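Local coordinates for MMS19 nucleotide excision repair protein homolog (Mus musculus, PDB 6TBL), which probably helps the cytosolic iron-sulfur assembly complex deliver clusters to proteins of DNA metabolism, and is seen here as its own C-terminal HEAT-repeat piece, at residues Leu36-Pro40 against Ala75-Pro80; Val47-Val51 against Val83-Tyr87; Arg66-Gln71 against Leu105-Ala110; Val91-Ala96 against Ala113-Phe118. One frame throughout, in Å; residues are numbered along the deposited sequence.

Interaction 1. Residues Leu36-Pro40 against Ala75-Pro80. With K (potassium ion), chain G.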
loop_
_atom_site.group_PDB
_atom_site.type_symbol
_atom_site.label_atom_id
_atom_site.label_comp_id
_atom_site.label_asym_id
_atom_site.label_seq_id
_atom_site.Cartn_x
_atom_site.Cartn_y
_atom_site.Cartn_z
ATOM N N LEU A 36 23.667 10.534 26.429
ATOM C CA LEU A 36 23.163 9.447 25.598
ATOM C C LEU A 36 24.277 8.800 24.789
ATOM O O LEU A 36 24.235 7.594 24.528
ATOM C CB LEU A 36 22.069 9.959 24.664
ATOM C CG LEU A 36 20.805 10.503 25.330
ATOM C CD1 LEU A 36 19.874 11.140 24.309
ATOM C CD2 LEU A 36 20.092 9.399 26.098
ATOM N N LEU A 37 25.283 9.578 24.395
ATOM C CA LEU A 37 26.339 9.045 23.546
ATOM C C LEU A 37 27.434 8.348 24.345
ATOM O O LEU A 37 27.993 7.349 23.876
ATOM C CB LEU A 37 26.943 10.166 22.702
ATOM C CG LEU A 37 25.976 10.899 21.770
ATOM C CD1 LEU A 37 26.690 12.035 21.054
ATOM C CD2 LEU A 37 25.364 9.933 20.771
ATOM N N GLU A 38 27.754 8.849 25.542
ATOM C CA GLU A 38 28.885 8.344 26.307
ATOM C C GLU A 38 28.498 7.452 27.477
ATOM O O GLU A 38 29.334 6.661 27.924
ATOM C CB GLU A 38 29.731 9.509 26.837
ATOM C CG GLU A 38 30.114 10.524 25.774
ATOM C CD GLU A 38 30.954 9.926 24.662
ATOM O OE1 GLU A 38 31.619 8.894 24.895
ATOM O OE2 GLU A 38 30.947 10.490 23.549
ATOM N N ALA A 39 27.274 7.555 27.984
ATOM C CA ALA A 39 26.808 6.721 29.094
ATOM C C ALA A 39 25.502 6.031 28.719
ATOM O O ALA A 39 24.472 6.219 29.374
ATOM C CB ALA A 39 26.643 7.555 30.362
ATOM N N PRO A 40 25.513 5.194 27.676
ATOM C CA PRO A 40 24.242 4.634 27.196
ATOM C C PRO A 40 23.638 3.605 28.135
ATOM O O PRO A 40 22.408 3.486 28.188
ATOM C CB PRO A 40 24.624 4.016 25.845
ATOM C CG PRO A 40 26.044 3.623 26.019
ATOM C CD PRO A 40 26.664 4.661 26.923
ATOM N N ALA A 75 20.548 10.708 19.030
ATOM C CA ALA A 75 21.500 10.185 20.000
ATOM C C ALA A 75 20.933 9.019 20.798
ATOM O O ALA A 75 21.708 8.219 21.333
ATOM C CB ALA A 75 21.951 11.297 20.949
ATOM N N LEU A 76 19.605 8.906 20.889
ATOM C CA LEU A 76 19.001 7.776 21.587
ATOM C C LEU A 76 19.376 6.448 20.944
ATOM O O LEU A 76 19.444 5.424 21.632
ATOM C CB LEU A 76 17.480 7.927 21.620
ATOM C CG LEU A 76 16.865 8.655 22.811
ATOM C CD1 LEU A 76 15.352 8.684 22.677
ATOM C CD2 LEU A 76 17.269 7.974 24.102
ATOM N N THR A 77 19.626 6.440 19.633
ATOM C CA THR A 77 19.941 5.198 18.938
ATOM C C THR A 77 21.272 4.592 19.368
ATOM O O THR A 77 21.588 3.479 18.931
ATOM C CB THR A 77 19.935 5.427 17.425
ATOM O OG1 THR A 77 20.977 6.345 17.075
ATOM C CG2 THR A 77 18.597 6.004 16.983
ATOM N N ARG A 78 22.052 5.282 20.205
ATOM C CA ARG A 78 23.281 4.705 20.740
ATOM C C ARG A 78 23.019 3.767 21.912
ATOM O O ARG A 78 23.896 2.967 22.257
ATOM C CB ARG A 78 24.245 5.817 21.166
ATOM C CG ARG A 78 25.655 5.332 21.473
ATOM C CD ARG A 78 26.693 6.361 21.071
ATOM N NE ARG A 78 26.633 6.658 19.643
ATOM C CZ ARG A 78 27.498 7.443 19.009
ATOM N NH1 ARG A 78 28.492 8.009 19.680
ATOM N NH2 ARG A 78 27.370 7.662 17.708
ATOM N N LEU A 79 21.835 3.840 22.520
ATOM C CA LEU A 79 21.477 2.915 23.581
ATOM C C LEU A 79 21.405 1.492 23.028
ATOM O O LEU A 79 21.334 1.293 21.810
ATOM C CB LEU A 79 20.138 3.315 24.205
ATOM C CG LEU A 79 19.984 4.763 24.677
ATOM C CD1 LEU A 79 18.700 4.938 25.464
ATOM C CD2 LEU A 79 21.178 5.214 25.497
ATOM N N PRO A 80 21.451 0.486 23.901
ATOM C CA PRO A 80 21.330 -0.902 23.433
ATOM C C PRO A 80 20.072 -1.112 22.601
ATOM O O PRO A 80 18.974 -0.701 22.981
ATOM C CB PRO A 80 21.290 -1.705 24.736
ATOM C CG PRO A 80 22.078 -0.885 25.692
ATOM C CD PRO A 80 21.797 0.552 25.334
HETATM K K K G . 22.098 0.694 18.930
#
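Leu-37 and Arg-78 meet where the ends of two successive HEAT-repeat second helices come together. One methyl of Leu-37, CD2, sits over a face of the Arg-78 guanidinium, 3.5 Å above its plane and displaced toward the rim. Arg-78 gets there with CG anti to the backbone N (chi1 -168°) and bends at chi2 and chi3, which lays the chain across Leu-37. Arginine suits this exposed border because its methylenes can pack while its charge stays near water; Glu-38 keeps OE2 5.2 Å from Arg-78 NH1, too far for a salt bridge. The same Leu-37 CD2 rests 3.7 Å from Ala-75 CB, and the small alanine lets Leu-36 come close too, its CB 4.0 Å from Ala-75 CB. Deeper in, Leu-36 CD2 touches Leu-76 CD2 at 3.7 Å. Beyond the helix ends, Leu-79 turns its CG away from its own carbonyl carbon (chi1 -52°), and CD2 packs 3.7 Å from Pro-40 CB, two compact apolar groups at a turn. That turn also bends carbonyls outward to a potassium ion, bound by Thr-77 O at 2.8 Å, by Leu-79 O and by Thr-81 OG1. Helix 47-57 lies against the buried side, with Leu-50 and Phe-54 on Leu-36, Met-43 of helix 40-43 covers Leu-36 and Leu-79, and Trp-117 of helix 104-118 reaches Leu-76.

Interaction 2. Residues Val47-Val51 against Val83-Tyr87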
loop_
_atom_site.group_PDB
_atom_site.type_symbol
_atom_site.label_atom_id
_atom_site.label_comp_id
_atom_site.label_asym_id
_atom_site.label_seq_id
_atom_site.Cartn_x
_atom_site.Cartn_y
_atom_site.Cartn_z
ATOM N N VAL A 47 14.456 5.270 29.265
ATOM C CA VAL A 47 14.115 5.372 27.847
ATOM C C VAL A 47 12.692 5.883 27.670
ATOM O O VAL A 47 12.428 6.741 26.817
ATOM C CB VAL A 47 14.317 4.017 27.144
ATOM C CG1 VAL A 47 13.680 4.040 25.767
ATOM C CG2 VAL A 47 15.788 3.709 27.022
ATOM N N ASP A 48 11.757 5.384 28.480
ATOM C CA ASP A 48 10.356 5.736 28.280
ATOM C C ASP A 48 10.129 7.231 28.449
ATOM O O ASP A 48 9.440 7.857 27.634
ATOM C CB ASP A 48 9.469 4.949 29.241
ATOM C CG ASP A 48 8.007 5.010 28.853
ATOM O OD1 ASP A 48 7.582 4.200 27.998
ATOM O OD2 ASP A 48 7.285 5.876 29.391
ATOM N N THR A 49 10.708 7.827 29.493
ATOM C CA THR A 49 10.553 9.264 29.683
ATOM C C THR A 49 11.439 10.063 28.731
ATOM O O THR A 49 11.097 11.200 28.384
ATOM C CB THR A 49 10.841 9.638 31.140
ATOM O OG1 THR A 49 10.629 11.042 31.330
ATOM C CG2 THR A 49 12.267 9.285 31.524
ATOM N N LEU A 50 12.564 9.495 28.291
ATOM C CA LEU A 50 13.386 10.173 27.292
ATOM C C LEU A 50 12.664 10.242 25.952
ATOM O O LEU A 50 12.572 11.312 25.339
ATOM C CB LEU A 50 14.737 9.467 27.146
ATOM C CG LEU A 50 15.739 9.644 28.292
ATOM C CD1 LEU A 50 16.918 8.688 28.143
ATOM C CD2 LEU A 50 16.223 11.084 28.397
ATOM N N VAL A 51 12.137 9.107 25.489
ATOM C CA VAL A 51 11.410 9.077 24.222
ATOM C C VAL A 51 10.204 10.006 24.279
ATOM O O VAL A 51 9.959 10.792 23.356
ATOM C CB VAL A 51 10.995 7.636 23.875
ATOM C CG1 VAL A 51 10.048 7.627 22.689
ATOM C CG2 VAL A 51 12.217 6.789 23.581
ATOM N N VAL A 83 16.591 -2.617 23.870
ATOM C CA VAL A 83 15.653 -1.831 24.669
ATOM C C VAL A 83 14.972 -0.739 23.863
ATOM O O VAL A 83 13.999 -0.140 24.352
ATOM C CB VAL A 83 16.346 -1.211 25.901
ATOM C CG1 VAL A 83 17.222 -2.246 26.583
ATOM C CG2 VAL A 83 17.150 0.022 25.512
ATOM N N LEU A 84 15.444 -0.459 22.648
ATOM C CA LEU A 84 14.824 0.551 21.803
ATOM C C LEU A 84 13.748 -0.026 20.898
ATOM O O LEU A 84 12.815 0.695 20.531
ATOM C CB LEU A 84 15.876 1.249 20.939
ATOM C CG LEU A 84 17.063 1.874 21.664
ATOM C CD1 LEU A 84 17.908 2.643 20.681
ATOM C CD2 LEU A 84 16.602 2.767 22.797
ATOM N N LEU A 85 13.851 -1.310 20.545
ATOM C CA LEU A 85 12.930 -1.897 19.574
ATOM C C LEU A 85 11.458 -1.789 19.961
ATOM O O LEU A 85 10.637 -1.535 19.063
ATOM C CB LEU A 85 13.331 -3.356 19.312
ATOM C CG LEU A 85 14.697 -3.527 18.640
ATOM C CD1 LEU A 85 15.052 -4.999 18.494
ATOM C CD2 LEU A 85 14.731 -2.822 17.289
ATOM N N PRO A 86 11.048 -1.958 21.224
ATOM C CA PRO A 86 9.629 -1.746 21.560
ATOM C C PRO A 86 9.149 -0.319 21.340
ATOM O O PRO A 86 7.936 -0.083 21.386
ATOM C CB PRO A 86 9.548 -2.134 23.046
ATOM C CG PRO A 86 10.950 -2.077 23.538
ATOM C CD PRO A 86 11.790 -2.493 22.377
ATOM N N TYR A 87 10.052 0.632 21.105
ATOM C CA TYR A 87 9.677 1.997 20.775
ATOM C C TYR A 87 9.854 2.327 19.301
ATOM O O TYR A 87 9.394 3.387 18.863
ATOM C CB TYR A 87 10.494 2.992 21.616
ATOM C CG TYR A 87 10.279 2.849 23.104
ATOM C CD1 TYR A 87 9.292 3.578 23.754
ATOM C CD2 TYR A 87 11.058 1.980 23.859
ATOM C CE1 TYR A 87 9.087 3.450 25.115
ATOM C CE2 TYR A 87 10.861 1.845 25.222
ATOM C CZ TYR A 87 9.873 2.583 25.844
ATOM O OH TYR A 87 9.668 2.453 27.198
#
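Val-47 and Tyr-87 form the heart of the contact between the first helices of two consecutive HEAT repeats, which stack side by side in the solenoid. The short helical segments run in broadly the same direction, 45° apart, with axes no nearer than 11.0 Å. At that spacing aliphatic side chains meet only loosely, and a large aromatic ring is well suited to bridge the gap.

The tight part is the ring face. Val-47 holds CG1 anti to its backbone N (chi1 168°), which points this methyl at the tyrosine; it makes a CH-pi contact 4.0 Å from the centroid of the Tyr-87 ring, and comes within 3.6 Å of Tyr-87 CE2. A branched valine offers a second methyl to another neighbour, and CG2 duly faces Val-83 CG2, more distantly, at 4.2 Å. Val-51 CG1 and Leu-84 CD2 add similarly relaxed contacts, the former to Tyr-87 and the latter to Val-47. Leu-79, from the preceding turn, fills in beside both Val-47 and Leu-84.

Toward solvent the packing gives way to a single polar link at exposed Asp-48. Pro-86, which has no amide hydrogen to give, lies in a kinked, weakly bonded stretch of helix, and Tyr-87 N bonds back to Leu-84 O at 2.8 Å. From there the ring extends to the surface, where its rim meets the carboxylate, the two planes 60° apart. Tyr-87 OH donates to Asp-48 OD1 at 2.8 Å, and OD1 accepts through its anti lone pair, the one turned away from OD2.

Interaction 3. Residues Arg66-Gln71 against Leu105-Ala110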
loop_
_atom_site.group_PDB
_atom_site.type_symbol
_atom_site.label_atom_id
_atom_site.label_comp_id
_atom_site.label_asym_id
_atom_site.label_seq_id
_atom_site.Cartn_x
_atom_site.Cartn_y
_atom_site.Cartn_z
ATOM N N ARG A 66 13.232 22.397 18.830
ATOM C CA ARG A 66 12.901 21.276 17.954
ATOM C C ARG A 66 14.160 20.622 17.398
ATOM O O ARG A 66 14.241 19.392 17.304
ATOM C CB ARG A 66 11.991 21.742 16.818
ATOM C CG ARG A 66 10.568 22.055 17.250
ATOM C CD ARG A 66 9.667 22.368 16.061
ATOM N NE ARG A 66 9.572 23.801 15.791
ATOM C CZ ARG A 66 10.079 24.401 14.719
ATOM N NH1 ARG A 66 10.722 23.692 13.803
ATOM N NH2 ARG A 66 9.939 25.709 14.562
ATOM N N ILE A 67 15.157 21.431 17.042
ATOM C CA ILE A 67 16.410 20.891 16.524
ATOM C C ILE A 67 17.125 20.076 17.595
ATOM O O ILE A 67 17.532 18.931 17.361
ATOM C CB ILE A 67 17.301 22.026 15.989
ATOM C CG1 ILE A 67 16.693 22.616 14.716
ATOM C CG2 ILE A 67 18.722 21.527 15.751
ATOM C CD1 ILE A 67 17.459 23.789 14.166
ATOM N N ALA A 68 17.285 20.652 18.788
ATOM C CA ALA A 68 17.971 19.945 19.864
ATOM C C ALA A 68 17.226 18.673 20.255
ATOM O O ALA A 68 17.848 17.641 20.537
ATOM C CB ALA A 68 18.138 20.864 21.074
ATOM N N ALA A 69 15.892 18.726 20.270
ATOM C CA ALA A 69 15.108 17.548 20.626
ATOM C C ALA A 69 15.332 16.414 19.634
ATOM O O ALA A 69 15.490 15.253 20.033
ATOM C CB ALA A 69 13.625 17.907 20.705
ATOM N N LEU A 70 15.357 16.732 18.337
ATOM C CA LEU A 70 15.578 15.701 17.328
ATOM C C LEU A 70 17.006 15.171 17.363
ATOM O O LEU A 70 17.232 13.990 17.074
ATOM C CB LEU A 70 15.249 16.247 15.940
ATOM C CG LEU A 70 13.784 16.619 15.711
ATOM C CD1 LEU A 70 13.603 17.254 14.344
ATOM C CD2 LEU A 70 12.890 15.399 15.860
ATOM N N GLN A 71 17.978 16.020 17.704
ATOM C CA GLN A 71 19.348 15.538 17.846
ATOM C C GLN A 71 19.475 14.549 18.996
ATOM O O GLN A 71 20.301 13.632 18.935
ATOM C CB GLN A 71 20.303 16.713 18.045
ATOM C CG GLN A 71 20.402 17.640 16.846
ATOM C CD GLN A 71 21.342 18.804 17.082
ATOM O OE1 GLN A 71 21.932 18.939 18.154
ATOM N NE2 GLN A 71 21.490 19.655 16.075
ATOM N N LEU A 105 16.076 23.452 8.438
ATOM C CA LEU A 105 17.069 23.038 9.423
ATOM C C LEU A 105 16.522 21.984 10.374
ATOM O O LEU A 105 17.255 21.083 10.795
ATOM C CB LEU A 105 17.573 24.251 10.198
ATOM C CG LEU A 105 18.400 25.215 9.351
ATOM C CD1 LEU A 105 18.781 26.441 10.159
ATOM C CD2 LEU A 105 19.637 24.517 8.813
ATOM N N VAL A 106 15.241 22.073 10.727
ATOM C CA VAL A 106 14.682 21.061 11.615
ATOM C C VAL A 106 14.308 19.801 10.839
ATOM O O VAL A 106 14.457 18.685 11.350
ATOM C CB VAL A 106 13.489 21.646 12.393
ATOM C CG1 VAL A 106 12.553 22.344 11.451
ATOM C CG2 VAL A 106 12.760 20.564 13.167
ATOM N N ARG A 107 13.847 19.946 9.595
ATOM C CA ARG A 107 13.568 18.770 8.777
ATOM C C ARG A 107 14.820 17.928 8.577
ATOM O O ARG A 107 14.759 16.694 8.619
ATOM C CB ARG A 107 12.993 19.191 7.427
ATOM C CG ARG A 107 11.518 19.548 7.454
ATOM C CD ARG A 107 11.027 19.832 6.050
ATOM N NE ARG A 107 11.131 21.245 5.714
ATOM C CZ ARG A 107 11.350 21.698 4.487
ATOM N NH1 ARG A 107 11.505 20.848 3.486
ATOM N NH2 ARG A 107 11.424 22.999 4.261
ATOM N N LYS A 108 15.964 18.580 8.350
ATOM C CA LYS A 108 17.221 17.855 8.195
ATOM C C LYS A 108 17.502 16.970 9.403
ATOM O O LYS A 108 17.900 15.809 9.253
ATOM C CB LYS A 108 18.366 18.844 7.970
ATOM C CG LYS A 108 19.751 18.227 8.058
ATOM C CD LYS A 108 20.842 19.285 7.984
ATOM C CE LYS A 108 22.200 18.691 8.325
ATOM N NZ LYS A 108 23.287 19.702 8.252
ATOM N N GLU A 109 17.290 17.499 10.612
ATOM C CA GLU A 109 17.493 16.701 11.817
ATOM C C GLU A 109 16.459 15.589 11.935
ATOM O O GLU A 109 16.778 14.499 12.426
ATOM C CB GLU A 109 17.453 17.599 13.053
ATOM C CG GLU A 109 18.387 18.796 12.978
ATOM C CD GLU A 109 19.850 18.398 12.940
ATOM O OE1 GLU A 109 20.186 17.306 13.448
ATOM O OE2 GLU A 109 20.665 19.178 12.400
ATOM N N ALA A 110 15.224 15.840 11.496
ATOM C CA ALA A 110 14.203 14.798 11.521
ATOM C C ALA A 110 14.559 13.654 10.578
ATOM O O ALA A 110 14.383 12.480 10.921
ATOM C CB ALA A 110 12.840 15.389 11.165
#
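Arg-66 NH1, salt-bridged to Asp-101 OD2, also lies 3.3 Å from Val-106 CG1, and this methyl meets the guanidinium at its edge, in plane. A hydrogen bond from Arg-66 NE to Ser-60 O also holds the buried group; together the two partners probably offset the cost of burying its charge while the valine packs on it. Beside it the contact is apolar. Leu-70 CD1 fits between Val-106 CG2, at 3.6 Å, and Ala-110 CB, at 3.8 Å; alanine's small side chain makes room for the leucine. Ile-67 spreads its two branches, CD1 reaching Leu-105 CB and CG2 reaching Glu-109 CG.

Glu-109 works largely through its methylenes, CB against Leu-70 CB at 3.9 Å, and a bend at chi2 (-65°) folds its carboxylate back beside Gln-71. OE1 is 3.4 Å from Gln-71 CG, a contact without a hydrogen bond, with amide and carboxylate planes 64° apart. Replacing Glu-109 by a glycine would probably uncover Ile-67 CG2 and Leu-70 CB and leave the Gln-71 chain freer to turn. The two segments run nearly parallel, 9° apart with axes 8.9 Å from each other, as expected of second helices in adjacent HEAT repeats.

Interaction 4. Residues Val91-Ala96 against Ala113-Phe118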
loop_
_atom_site.group_PDB
_atom_site.type_symbol
_atom_site.label_atom_id
_atom_site.label_comp_id
_atom_site.label_asym_id
_atom_site.label_seq_id
_atom_site.Cartn_x
_atom_site.Cartn_y
_atom_site.Cartn_z
ATOM N N VAL A 91 8.138 5.618 17.278
ATOM C CA VAL A 91 9.074 6.704 17.000
ATOM C C VAL A 91 9.073 7.036 15.515
ATOM O O VAL A 91 9.049 8.210 15.126
ATOM C CB VAL A 91 10.483 6.341 17.505
ATOM C CG1 VAL A 91 11.510 7.288 16.926
ATOM C CG2 VAL A 91 10.528 6.379 19.024
ATOM N N ILE A 92 9.083 6.010 14.660
ATOM C CA ILE A 92 9.068 6.242 13.219
ATOM C C ILE A 92 7.774 6.931 12.804
ATOM O O ILE A 92 7.771 7.815 11.938
ATOM C CB ILE A 92 9.289 4.914 12.469
ATOM C CG1 ILE A 92 10.710 4.405 12.714
ATOM C CG2 ILE A 92 9.031 5.081 10.978
ATOM C CD1 ILE A 92 11.091 3.211 11.872
ATOM N N ARG A 93 6.656 6.553 13.427
ATOM C CA ARG A 93 5.403 7.257 13.177
ATOM C C ARG A 93 5.464 8.687 13.702
ATOM O O ARG A 93 5.041 9.626 13.016
ATOM C CB ARG A 93 4.239 6.493 13.810
ATOM C CG ARG A 93 4.166 5.030 13.394
ATOM C CD ARG A 93 3.197 4.243 14.260
ATOM N NE ARG A 93 1.818 4.672 14.066
ATOM C CZ ARG A 93 0.761 4.022 14.543
ATOM N NH1 ARG A 93 -0.461 4.485 14.317
ATOM N NH2 ARG A 93 0.925 2.907 15.242
ATOM N N ALA A 94 6.007 8.877 14.909
ATOM C CA ALA A 94 6.069 10.215 15.491
ATOM C C ALA A 94 7.019 11.121 14.718
ATOM O O ALA A 94 6.714 12.298 14.494
ATOM C CB ALA A 94 6.487 10.132 16.958
ATOM N N LEU A 95 8.175 10.598 14.302
ATOM C CA LEU A 95 9.145 11.417 13.583
ATOM C C LEU A 95 8.697 11.761 12.168
ATOM O O LEU A 95 9.374 12.550 11.502
ATOM C CB LEU A 95 10.507 10.718 13.547
ATOM C CG LEU A 95 11.223 10.627 14.898
ATOM C CD1 LEU A 95 12.595 9.994 14.757
ATOM C CD2 LEU A 95 11.330 12.001 15.534
ATOM N N ALA A 96 7.583 11.199 11.696
ATOM C CA ALA A 96 7.072 11.587 10.386
ATOM C C ALA A 96 6.567 13.023 10.386
ATOM O O ALA A 96 6.628 13.701 9.354
ATOM C CB ALA A 96 5.964 10.630 9.949
ATOM N N ALA A 113 17.410 11.741 12.341
ATOM C CA ALA A 113 16.976 10.951 13.489
ATOM C C ALA A 113 16.133 9.760 13.051
ATOM O O ALA A 113 16.356 8.629 13.501
ATOM C CB ALA A 113 16.198 11.829 14.470
ATOM N N ARG A 114 15.160 9.994 12.167
ATOM C CA ARG A 114 14.281 8.916 11.728
ATOM C C ARG A 114 15.051 7.855 10.951
ATOM O O ARG A 114 14.752 6.659 11.063
ATOM C CB ARG A 114 13.141 9.488 10.886
ATOM C CG ARG A 114 11.992 8.530 10.601
ATOM C CD ARG A 114 10.832 9.310 10.006
ATOM N NE ARG A 114 9.587 8.552 9.944
ATOM C CZ ARG A 114 9.032 8.116 8.818
ATOM N NH1 ARG A 114 9.614 8.360 7.651
ATOM N NH2 ARG A 114 7.894 7.439 8.858
ATOM N N GLY A 115 16.050 8.272 10.166
ATOM C CA GLY A 115 16.823 7.315 9.393
ATOM C C GLY A 115 17.581 6.326 10.255
ATOM O O GLY A 115 17.740 5.162 9.879
ATOM N N GLU A 116 18.051 6.767 11.423
ATOM C CA GLU A 116 18.750 5.864 12.328
ATOM C C GLU A 116 17.791 4.947 13.073
ATOM O O GLU A 116 18.191 3.857 13.496
ATOM C CB GLU A 116 19.598 6.661 13.318
ATOM C CG GLU A 116 20.807 7.306 12.677
ATOM C CD GLU A 116 21.767 6.288 12.092
ATOM O OE1 GLU A 116 22.006 5.253 12.750
ATOM O OE2 GLU A 116 22.270 6.515 10.971
ATOM N N TRP A 117 16.536 5.366 13.250
ATOM C CA TRP A 117 15.550 4.493 13.872
ATOM C C TRP A 117 15.035 3.425 12.919
ATOM O O TRP A 117 14.484 2.419 13.379
ATOM C CB TRP A 117 14.385 5.319 14.421
ATOM C CG TRP A 117 14.694 5.952 15.744
ATOM C CD1 TRP A 117 15.388 7.108 15.957
ATOM C CD2 TRP A 117 14.332 5.458 17.041
ATOM N NE1 TRP A 117 15.473 7.368 17.303
ATOM C CE2 TRP A 117 14.832 6.371 17.990
ATOM C CE3 TRP A 117 13.624 4.338 17.488
ATOM C CZ2 TRP A 117 14.651 6.197 19.360
ATOM C CZ3 TRP A 117 13.447 4.166 18.850
ATOM C CH2 TRP A 117 13.959 5.090 19.769
ATOM N N PHE A 118 15.208 3.615 11.609
ATOM C CA PHE A 118 14.883 2.554 10.660
ATOM C C PHE A 118 15.895 1.419 10.718
ATOM O O PHE A 118 15.560 0.275 10.388
ATOM C CB PHE A 118 14.812 3.114 9.238
ATOM C CG PHE A 118 13.469 3.674 8.867
ATOM C CD1 PHE A 118 12.436 2.835 8.492
ATOM C CD2 PHE A 118 13.244 5.040 8.877
ATOM C CE1 PHE A 118 11.204 3.346 8.145
ATOM C CE2 PHE A 118 12.011 5.558 8.530
ATOM C CZ PHE A 118 10.993 4.711 8.162
#
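Arg-114 grips one backbone oxygen, Ile-92 O, with two nitrogens side-on. NE gives the straighter bond, 2.8 Å from Ile-92 O with an N-H...O angle of 158°, lying in the carbonyl plane on a lone pair. NH2 bonds the same oxygen at 3.1 Å but approaches from above the carbonyl plane. Ala-96 N, which a regular helix would offer this oxygen, bonds to Arg-93 O instead, and the arginine probably makes up for it. An arginine suits the task: stretched from CG to NE, with CG anti to the backbone N (chi1 -168°), it spans the gap and still has NH1 for a backbone group of another protein chain. Ala-96 CB and Phe-118 CE2 lie over opposite faces of the guanidinium. A leucine in place of Arg-114 would probably leave Ile-92 O without these donors and break the bond to the neighbouring chain.

Two CH-pi contacts follow. These join the two helices of the HEAT 4 hairpin, 81-94 and 104-118, which run in roughly opposite directions. Val-91 CG1 sits over the Trp-117 indole, 3.5 Å from the centroid of its five-membered ring, while CG2 spreads over the six-membered ring. Trp-117 NE1 is held by Met-73 O. Ile-92 CD1 lies over the centre of the Phe-118 ring, 3.7 Å from the centroid and 12° off the normal.

Purely aliphatic packing comes from Leu-95, whose CB runs beside the arginine methylenes, 3.8 Å from Arg-114 CD. Its CD1 methyl reaches Arg-114 CA at 3.6 Å and Ala-113 CB at 4.1 Å.

How the interactions relate
Interactions 1, 2 and 3 join consecutive HEAT repeats, whereas interaction 4 closes the hairpin of the last one. Interactions 1 and 3 share helix 63-76, their centres about 17 Å apart, near its C-terminal end and further back along it. Leu-79 CD1 touches Val-47 CG2 at 3.5 Å, linking interactions 1 and 2. Trp-117 is a hub: its NE1 lies 3.4 Å from Thr-77 CG2 of interaction 1, and its CZ3 3.9 Å from Leu-84 O of interaction 2. Interactions 3 and 4 meet where Leu-70 CD2 packs 3.8 Å from Leu-95 CD2. The potassium ion sits by interaction 1, about 5 Å from the Leu-84 side chain and 9 Å from that of Trp-117.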